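Local coordinates for protein acyl-coenzyme A oxidase acox-1.1 (Caenorhabditis elegans, PDB 5K3H) that catalyses the FAD-dependent desaturation of acyl-CoA to (2E)-enoyl-CoA with release of hydrogen peroxide, the first step of peroxisomal beta-oxidation in pheromone and fatty acid metabolism, at residues I34-T48 and L615-S627. Residues are numbered along the deposited sequence; the frame is centred on the assembly and turned at random.
Sequences IYGGEMRARRRREIT and LDSWEFSDRELRS
Arg44 reaches the backbone of Glu619 end-on: NH1 and NH2 both donate to Glu619 O at 3.1 Å, with N-H...O angles of 149° and 148°. The acceptor lies in the guanidinium plane, yet both nitrogens approach from one face of the carbonyl plane. A bend at chi3 (72°) sets this group across Tyr35, whose OH sits over the guanidinium centre while Arg44 CD covers one face of the phenol ring. Ile34 CG2 packs on the opposite face, and at the ring edge Tyr35 OH donates to Trp618 O at 2.7 Å, in the carbonyl plane and on a lone pair. Ile34 CD1 stands 3.4 Å from the centroid of the Trp618 five-membered ring, near its normal, a CH-pi contact. Arg45 NH1 meets the syn lone pair of Glu619 OE1 at 3.0 Å in a salt bridge, although the two planes are steeply inclined. The acceptors belong to the last two residues of a type I turn, Asp616 to Glu619, between helix 590-616 and helix 622-625; Tyr35 precedes the Schellman glycine, Gly36, and Arg44 and Arg45 lie on helix 38-52. This ties the N-terminal helices to the C-terminal helical region. Water 1 joins Ala41 O to Arg44 NH1, its short approach to Glu619 OE1 being doubtful; water 2 links Thr48 OG1 to Glu619 O. Arg623 NH2 donates to Thr48 O at 2.9 Å, and Glu104 salt-bridges Arg623 and hydrogen-bonds the Ser621 and Thr48 hydroxyls. Glu624, a long salt-bridge partner of Arg44 NH2 (OE1, 3.6 Å), is held through OE2 by Tyr308 of helix 300-319.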
ATOM      1  N   ILE B  34      13.136  24.540   5.118  1.00 20.16           N
ATOM      2  CA  ILE B  34      12.431  23.318   5.516  1.00 19.34           C
ATOM      3  C   ILE B  34      12.500  23.109   7.024  1.00 19.55           C
ATOM      4  O   ILE B  34      11.522  22.685   7.649  1.00 18.97           O
ATOM      5  CB  ILE B  34      12.995  22.090   4.765  1.00 19.54           C
ATOM      6  CG1 ILE B  34      12.657  22.118   3.270  1.00 18.99           C
ATOM      7  CG2 ILE B  34      12.522  20.777   5.400  1.00 19.88           C
ATOM      8  CD1 ILE B  34      13.419  21.099   2.481  1.00 18.56           C
ATOM      9  N   TYR B  35      13.661  23.330   7.629  1.00 20.82           N
ATOM     10  CA  TYR B  35      13.849  22.936   9.024  1.00 22.02           C
ATOM     11  C   TYR B  35      13.744  24.112   9.991  1.00 23.16           C
ATOM     12  O   TYR B  35      14.035  23.951  11.183  1.00 23.92           O
ATOM     13  CB  TYR B  35      15.196  22.208   9.187  1.00 20.99           C
ATOM     14  CG  TYR B  35      15.227  20.863   8.490  1.00 20.35           C
ATOM     15  CD1 TYR B  35      14.405  19.818   8.920  1.00 19.94           C
ATOM     16  CD2 TYR B  35      16.047  20.649   7.374  1.00 20.06           C
ATOM     17  CE1 TYR B  35      14.403  18.583   8.278  1.00 19.71           C
ATOM     18  CE2 TYR B  35      16.062  19.399   6.724  1.00 19.78           C
ATOM     19  CZ  TYR B  35      15.227  18.381   7.188  1.00 19.68           C
ATOM     20  OH  TYR B  35      15.224  17.162   6.571  1.00 20.53           O
ATOM     21  N   GLY B  36      13.321  25.280   9.510  1.00 25.43           N
ATOM     22  CA  GLY B  36      13.056  26.401  10.394  1.00 26.89           C
ATOM     23  C   GLY B  36      14.247  27.231  10.817  1.00 28.08           C
ATOM     24  O   GLY B  36      14.270  27.733  11.945  1.00 29.78           O
ATOM     25  N   GLY B  37      15.237  27.396   9.962  1.00 27.77           N
ATOM     26  CA  GLY B  37      16.334  28.313  10.224  1.00 27.99           C
ATOM     27  C   GLY B  37      17.664  27.761   9.759  1.00 29.59           C
ATOM     28  O   GLY B  37      17.876  26.552   9.679  1.00 27.80           O
ATOM     29  N   GLU B  38      18.584  28.669   9.429  1.00 28.44           N
ATOM     30  CA  GLU B  38      19.892  28.247   8.935  1.00 33.17           C
ATOM     31  C   GLU B  38      20.654  27.431   9.981  1.00 32.03           C
ATOM     32  O   GLU B  38      21.383  26.491   9.630  1.00 29.22           O
ATOM     33  CB  GLU B  38      20.691  29.470   8.468  1.00 36.92           C
ATOM     34  CG  GLU B  38      22.168  29.440   8.821  1.00 44.82           C
ATOM     35  CD  GLU B  38      22.999  28.548   7.903  1.00 49.10           C
ATOM     36  OE1 GLU B  38      22.460  28.098   6.859  1.00 48.50           O
ATOM     37  OE2 GLU B  38      24.189  28.294   8.237  1.00 57.39           O
ATOM     38  N   MET B  39      20.482  27.741  11.265  1.00 31.37           N
ATOM     39  CA  MET B  39      21.226  26.983  12.264  1.00 32.48           C
ATOM     40  C   MET B  39      20.650  25.581  12.415  1.00 31.56           C
ATOM     41  O   MET B  39      21.405  24.606  12.547  1.00 35.31           O
ATOM     42  CB  MET B  39      21.235  27.721  13.611  1.00 36.80           C
ATOM     43  CG  MET B  39      22.441  27.419  14.487  1.00 38.47           C
ATOM     44  SD  MET B  39      24.013  27.872  13.681  1.00 44.18           S
ATOM     45  CE  MET B  39      25.182  27.130  14.840  1.00 45.95           C
ATOM     46  N   ARG B  40      19.320  25.448  12.387  1.00 28.13           N
ATOM     47  CA  ARG B  40      18.741  24.125  12.576  1.00 28.61           C
ATOM     48  C   ARG B  40      19.159  23.215  11.437  1.00 25.29           C
ATOM     49  O   ARG B  40      19.431  22.026  11.650  1.00 24.74           O
ATOM     50  CB  ARG B  40      17.216  24.182  12.668  1.00 32.40           C
ATOM     51  CG  ARG B  40      16.677  25.124  13.716  1.00 36.10           C
ATOM     52  CD  ARG B  40      15.458  24.572  14.434  1.00 42.23           C
ATOM     53  NE  ARG B  40      15.885  23.717  15.547  1.00 47.42           N
ATOM     54  CZ  ARG B  40      16.053  22.397  15.515  1.00 49.43           C
ATOM     55  NH1 ARG B  40      15.829  21.702  14.400  1.00 50.91           N
ATOM     56  NH2 ARG B  40      16.472  21.773  16.620  1.00 51.04           N
ATOM     57  N   ALA B  41      19.207  23.760  10.215  1.00 26.41           N
ATOM     58  CA  ALA B  41      19.637  22.971   9.066  1.00 25.45           C
ATOM     59  C   ALA B  41      21.114  22.599   9.157  1.00 24.91           C
ATOM     60  O   ALA B  41      21.481  21.432   8.986  1.00 24.52           O
ATOM     61  CB  ALA B  41      19.359  23.743   7.773  1.00 24.65           C
ATOM     62  N   ARG B  42      21.975  23.573   9.450  1.00 25.54           N
ATOM     63  CA  ARG B  42      23.408  23.298   9.551  1.00 26.95           C
ATOM     64  C   ARG B  42      23.711  22.286  10.648  1.00 24.35           C
ATOM     65  O   ARG B  42      24.606  21.445  10.501  1.00 23.56           O
ATOM     66  CB  ARG B  42      24.191  24.590   9.788  1.00 30.87           C
ATOM     67  CG  ARG B  42      25.683  24.356   9.680  1.00 34.25           C
ATOM     68  CD  ARG B  42      26.508  25.441  10.298  1.00 37.02           C
ATOM     69  NE  ARG B  42      25.995  26.761   9.975  1.00 43.33           N
ATOM     70  CZ  ARG B  42      26.168  27.834  10.740  1.00 54.80           C
ATOM     71  NH1 ARG B  42      26.841  27.737  11.881  1.00 62.36           N
ATOM     72  NH2 ARG B  42      25.673  29.004  10.362  1.00 58.27           N
ATOM     73  N   ARG B  43      22.998  22.360  11.769  1.00 26.64           N
ATOM     74  CA  ARG B  43      23.281  21.414  12.838  1.00 25.55           C
ATOM     75  C   ARG B  43      23.028  19.981  12.380  1.00 25.24           C
ATOM     76  O   ARG B  43      23.728  19.054  12.805  1.00 26.69           O
ATOM     77  CB  ARG B  43      22.469  21.759  14.092  1.00 25.59           C
ATOM     78  CG  ARG B  43      23.025  22.959  14.892  1.00 25.75           C
ATOM     79  CD  ARG B  43      24.368  22.597  15.507  1.00 24.94           C
ATOM     80  NE  ARG B  43      24.289  21.433  16.387  1.00 25.17           N
ATOM     81  CZ  ARG B  43      25.183  20.444  16.392  1.00 25.21           C
ATOM     82  NH1 ARG B  43      26.204  20.486  15.555  1.00 24.74           N
ATOM     83  NH2 ARG B  43      25.058  19.412  17.225  1.00 25.90           N
ATOM     84  N   ARG B  44      22.021  19.775  11.525  1.00 22.90           N
ATOM     85  CA  ARG B  44      21.804  18.451  10.935  1.00 22.46           C
ATOM     86  C   ARG B  44      23.033  17.979  10.166  1.00 21.70           C
ATOM     87  O   ARG B  44      23.446  16.817  10.276  1.00 20.70           O
ATOM     88  CB  ARG B  44      20.574  18.462  10.019  1.00 22.04           C
ATOM     89  CG  ARG B  44      19.228  18.624  10.739  1.00 21.69           C
ATOM     90  CD  ARG B  44      18.061  18.530   9.775  1.00 22.00           C
ATOM     91  NE  ARG B  44      17.829  17.180   9.271  1.00 21.39           N
ATOM     92  CZ  ARG B  44      18.344  16.703   8.135  1.00 21.76           C
ATOM     93  NH1 ARG B  44      19.137  17.459   7.391  1.00 22.26           N
ATOM     94  NH2 ARG B  44      18.073  15.472   7.732  1.00 21.47           N
ATOM     95  N   ARG B  45      23.612  18.864   9.350  1.00 23.03           N
ATOM     96  CA  ARG B  45      24.785  18.480   8.573  1.00 24.23           C
ATOM     97  C   ARG B  45      25.975  18.200   9.475  1.00 24.72           C
ATOM     98  O   ARG B  45      26.753  17.279   9.198  1.00 25.98           O
ATOM     99  CB  ARG B  45      25.117  19.564   7.546  1.00 24.00           C
ATOM    100  CG  ARG B  45      23.951  19.780   6.586  1.00 24.68           C
ATOM    101  CD  ARG B  45      24.320  20.542   5.341  1.00 25.36           C
ATOM    102  NE  ARG B  45      24.717  21.923   5.617  1.00 25.65           N
ATOM    103  CZ  ARG B  45      23.862  22.924   5.780  1.00 24.36           C
ATOM    104  NH1 ARG B  45      22.551  22.706   5.716  1.00 24.40           N
ATOM    105  NH2 ARG B  45      24.317  24.140   6.020  1.00 23.79           N
ATOM    106  N   GLU B  46      26.126  18.974  10.568  1.00 26.81           N
ATOM    107  CA  GLU B  46      27.222  18.744  11.506  1.00 27.05           C
ATOM    108  C   GLU B  46      27.046  17.436  12.253  1.00 26.17           C
ATOM    109  O   GLU B  46      28.015  16.694  12.444  1.00 26.05           O
ATOM    110  CB  GLU B  46      27.331  19.903  12.499  1.00 27.34           C
ATOM    111  CG  GLU B  46      27.713  21.220  11.871  1.00 28.03           C
ATOM    112  CD  GLU B  46      27.788  22.365  12.873  1.00 28.39           C
ATOM    113  OE1 GLU B  46      27.491  22.143  14.058  1.00 29.36           O
ATOM    114  OE2 GLU B  46      28.120  23.501  12.480  1.00 28.53           O
ATOM    115  N   ILE B  47      25.819  17.152  12.697  1.00 25.07           N
ATOM    116  CA  ILE B  47      25.513  15.884  13.359  1.00 25.59           C
ATOM    117  C   ILE B  47      25.825  14.707  12.443  1.00 25.58           C
ATOM    118  O   ILE B  47      26.409  13.701  12.871  1.00 26.83           O
ATOM    119  CB  ILE B  47      24.043  15.856  13.811  1.00 25.97           C
ATOM    120  CG1 ILE B  47      23.791  16.828  14.957  1.00 26.70           C
ATOM    121  CG2 ILE B  47      23.616  14.446  14.159  1.00 26.27           C
ATOM    122  CD1 ILE B  47      22.314  17.123  15.151  1.00 27.25           C
ATOM    123  N   THR B  48      25.405  14.802  11.178  1.00 24.75           N
ATOM    124  CA  THR B  48      25.669  13.744  10.208  1.00 24.41           C
ATOM    125  C   THR B  48      27.162  13.528  10.031  1.00 25.45           C
ATOM    126  O   THR B  48      27.635  12.387  10.028  1.00 25.95           O
ATOM    127  CB  THR B  48      24.986  14.100   8.881  1.00 23.60           C
ATOM    128  OG1 THR B  48      23.576  14.083   9.078  1.00 22.98           O
ATOM    129  CG2 THR B  48      25.351  13.149   7.747  1.00 23.05           C
ATOM    130  N   LEU B 615      14.329  17.822  -3.536  1.00 14.89           N
ATOM    131  CA  LEU B 615      14.406  16.696  -2.624  1.00 15.15           C
ATOM    132  C   LEU B 615      15.764  16.609  -1.939  1.00 15.35           C
ATOM    133  O   LEU B 615      15.822  16.236  -0.766  1.00 15.10           O
ATOM    134  CB  LEU B 615      14.102  15.406  -3.379  1.00 15.31           C
ATOM    135  CG  LEU B 615      12.664  15.347  -3.903  1.00 15.41           C
ATOM    136  CD1 LEU B 615      12.577  14.303  -5.004  1.00 15.55           C
ATOM    137  CD2 LEU B 615      11.661  15.060  -2.768  1.00 15.40           C
ATOM    138  N   ASP B 616      16.854  16.954  -2.642  1.00 15.64           N
ATOM    139  CA  ASP B 616      18.156  17.061  -1.986  1.00 15.98           C
ATOM    140  C   ASP B 616      18.134  18.048  -0.827  1.00 16.03           C
ATOM    141  O   ASP B 616      18.926  17.915   0.104  1.00 16.08           O
ATOM    142  CB  ASP B 616      19.249  17.523  -2.947  1.00 16.16           C
ATOM    143  CG  ASP B 616      19.696  16.455  -3.896  1.00 16.56           C
ATOM    144  OD1 ASP B 616      19.567  15.243  -3.583  1.00 16.36           O
ATOM    145  OD2 ASP B 616      20.258  16.846  -4.956  1.00 17.52           O
ATOM    146  N   SER B 617      17.294  19.081  -0.904  1.00 16.50           N
ATOM    147  CA  SER B 617      17.277  20.105   0.133  1.00 16.78           C
ATOM    148  C   SER B 617      16.853  19.562   1.486  1.00 17.22           C
ATOM    149  O   SER B 617      17.062  20.238   2.497  1.00 17.08           O
ATOM    150  CB  SER B 617      16.380  21.267  -0.282  1.00 16.88           C
ATOM    151  OG  SER B 617      16.906  21.926  -1.434  1.00 16.76           O
ATOM    152  N   TRP B 618      16.216  18.389   1.538  1.00 15.77           N
ATOM    153  CA  TRP B 618      15.925  17.784   2.834  1.00 15.87           C
ATOM    154  C   TRP B 618      17.169  17.187   3.486  1.00 16.09           C
ATOM    155  O   TRP B 618      17.124  16.846   4.675  1.00 15.70           O
ATOM    156  CB  TRP B 618      14.850  16.727   2.665  1.00 15.87           C
ATOM    157  CG  TRP B 618      13.571  17.333   2.317  1.00 16.05           C
ATOM    158  CD1 TRP B 618      13.245  17.918   1.136  1.00 16.64           C
ATOM    159  CD2 TRP B 618      12.420  17.421   3.145  1.00 16.37           C
ATOM    160  NE1 TRP B 618      11.954  18.380   1.176  1.00 16.64           N
ATOM    161  CE2 TRP B 618      11.424  18.081   2.405  1.00 16.47           C
ATOM    162  CE3 TRP B 618      12.125  16.996   4.438  1.00 16.53           C
ATOM    163  CZ2 TRP B 618      10.153  18.324   2.913  1.00 16.31           C
ATOM    164  CZ3 TRP B 618      10.852  17.244   4.948  1.00 16.22           C
ATOM    165  CH2 TRP B 618       9.886  17.899   4.179  1.00 16.15           C
ATOM    166  N   GLU B 619      18.234  17.009   2.706  1.00 17.13           N
ATOM    167  CA  GLU B 619      19.564  16.634   3.161  1.00 17.63           C
ATOM    168  C   GLU B 619      19.534  15.388   4.048  1.00 17.21           C
ATOM    169  O   GLU B 619      19.855  15.422   5.236  1.00 17.75           O
ATOM    170  CB  GLU B 619      20.222  17.837   3.833  1.00 18.55           C
ATOM    171  CG  GLU B 619      20.461  18.933   2.813  1.00 19.47           C
ATOM    172  CD  GLU B 619      21.250  20.061   3.361  1.00 20.36           C
ATOM    173  OE1 GLU B 619      21.085  20.373   4.564  1.00 21.02           O
ATOM    174  OE2 GLU B 619      22.051  20.625   2.599  1.00 22.20           O
ATOM    175  N   PHE B 620      19.148  14.272   3.411  1.00 17.32           N
ATOM    176  CA  PHE B 620      19.217  12.942   4.016  1.00 16.82           C
ATOM    177  C   PHE B 620      20.485  12.237   3.549  1.00 16.99           C
ATOM    178  O   PHE B 620      20.667  12.008   2.344  1.00 16.86           O
ATOM    179  CB  PHE B 620      18.008  12.099   3.643  1.00 16.35           C
ATOM    180  CG  PHE B 620      16.705  12.719   3.999  1.00 16.16           C
ATOM    181  CD1 PHE B 620      16.473  13.207   5.288  1.00 16.10           C
ATOM    182  CD2 PHE B 620      15.690  12.798   3.070  1.00 16.01           C
ATOM    183  CE1 PHE B 620      15.269  13.773   5.624  1.00 15.89           C
ATOM    184  CE2 PHE B 620      14.485  13.374   3.407  1.00 15.96           C
ATOM    185  CZ  PHE B 620      14.286  13.860   4.686  1.00 16.02           C
ATOM    186  N   SER B 621      21.341  11.863   4.500  1.00 17.22           N
ATOM    187  CA  SER B 621      22.498  11.049   4.170  1.00 17.58           C
ATOM    188  C   SER B 621      22.057   9.628   3.816  1.00 17.66           C
ATOM    189  O   SER B 621      20.940   9.202   4.126  1.00 18.53           O
ATOM    190  CB  SER B 621      23.470  11.025   5.348  1.00 17.54           C
ATOM    191  OG  SER B 621      22.927  10.284   6.428  1.00 17.62           O
ATOM    192  N   ASP B 622      22.952   8.894   3.143  1.00 17.65           N
ATOM    193  CA  ASP B 622      22.697   7.485   2.850  1.00 17.81           C
ATOM    194  C   ASP B 622      22.511   6.688   4.125  1.00 18.48           C
ATOM    195  O   ASP B 622      21.663   5.785   4.186  1.00 17.93           O
ATOM    196  CB  ASP B 622      23.845   6.892   2.028  1.00 17.69           C
ATOM    197  CG  ASP B 622      23.738   7.222   0.578  1.00 18.15           C
ATOM    198  OD1 ASP B 622      22.631   7.669   0.202  1.00 19.17           O
ATOM    199  OD2 ASP B 622      24.735   7.061  -0.176  1.00 18.61           O
ATOM    200  N   ARG B 623      23.287   7.009   5.168  1.00 17.64           N
ATOM    201  CA  ARG B 623      23.115   6.292   6.424  1.00 19.33           C
ATOM    202  C   ARG B 623      21.703   6.478   6.972  1.00 18.54           C
ATOM    203  O   ARG B 623      21.164   5.573   7.616  1.00 18.78           O
ATOM    204  CB  ARG B 623      24.168   6.743   7.446  1.00 21.88           C
ATOM    205  CG  ARG B 623      25.612   6.183   7.188  1.00 24.71           C
ATOM    206  CD  ARG B 623      26.546   6.368   8.395  1.00 26.80           C
ATOM    207  NE  ARG B 623      26.182   7.608   9.083  1.00 32.30           N
ATOM    208  CZ  ARG B 623      26.614   8.824   8.736  1.00 35.31           C
ATOM    209  NH1 ARG B 623      27.451   8.973   7.711  1.00 37.64           N
ATOM    210  NH2 ARG B 623      26.208   9.889   9.418  1.00 33.60           N
ATOM    211  N   GLU B 624      21.075   7.626   6.718  1.00 19.23           N
ATOM    212  CA  GLU B 624      19.693   7.804   7.159  1.00 19.10           C
ATOM    213  C   GLU B 624      18.700   7.174   6.190  1.00 18.68           C
ATOM    214  O   GLU B 624      17.748   6.505   6.618  1.00 17.97           O
ATOM    215  CB  GLU B 624      19.375   9.290   7.335  1.00 18.85           C
ATOM    216  CG  GLU B 624      17.952   9.565   7.766  1.00 19.06           C
ATOM    217  CD  GLU B 624      17.651  11.050   7.936  1.00 18.95           C
ATOM    218  OE1 GLU B 624      18.561  11.882   7.801  1.00 19.09           O
ATOM    219  OE2 GLU B 624      16.488  11.391   8.196  1.00 19.61           O
ATOM    220  N   LEU B 625      18.890   7.414   4.886  1.00 18.45           N
ATOM    221  CA  LEU B 625      17.887   7.057   3.884  1.00 18.11           C
ATOM    222  C   LEU B 625      17.750   5.549   3.729  1.00 17.66           C
ATOM    223  O   LEU B 625      16.646   5.045   3.498  1.00 17.78           O
ATOM    224  CB  LEU B 625      18.240   7.704   2.540  1.00 18.27           C
ATOM    225  CG  LEU B 625      17.142   7.685   1.484  1.00 18.14           C
ATOM    226  CD1 LEU B 625      15.967   8.424   2.061  1.00 18.29           C
ATOM    227  CD2 LEU B 625      17.581   8.355   0.194  1.00 18.10           C
ATOM    228  N   ARG B 626      18.870   4.828   3.762  1.00 19.92           N
ATOM    229  CA  ARG B 626      18.899   3.371   3.807  1.00 19.77           C
ATOM    230  C   ARG B 626      18.363   2.722   2.534  1.00 19.91           C
ATOM    231  O   ARG B 626      17.796   1.625   2.575  1.00 20.17           O
ATOM    232  CB  ARG B 626      18.145   2.861   5.030  1.00 19.84           C
ATOM    233  CG  ARG B 626      18.989   2.964   6.278  1.00 19.73           C
ATOM    234  CD  ARG B 626      18.215   2.744   7.564  1.00 19.52           C
ATOM    235  NE  ARG B 626      19.114   2.812   8.715  1.00 19.49           N
ATOM    236  CZ  ARG B 626      19.304   3.884   9.483  1.00 19.47           C
ATOM    237  NH1 ARG B 626      18.635   5.004   9.244  1.00 19.32           N
ATOM    238  NH2 ARG B 626      20.164   3.823  10.499  1.00 19.27           N
ATOM    239  N   SER B 627      18.579   3.347   1.380  1.00 18.32           N
ATOM    240  CA  SER B 627      18.053   2.847   0.119  1.00 18.23           C
ATOM    241  C   SER B 627      19.182   2.745  -0.880  1.00 18.20           C
ATOM    242  O   SER B 627      19.943   3.701  -1.047  1.00 18.39           O
ATOM    243  CB  SER B 627      16.960   3.762  -0.440  1.00 18.57           C
ATOM    244  OG  SER B 627      16.625   3.423  -1.782  1.00 18.40           O
TER
HETATM  245  O   HOH W   1      20.019  20.248   6.780  1.00 20.51           O
HETATM  246  O   HOH W   2      22.347  15.688   6.914  1.00 18.23           O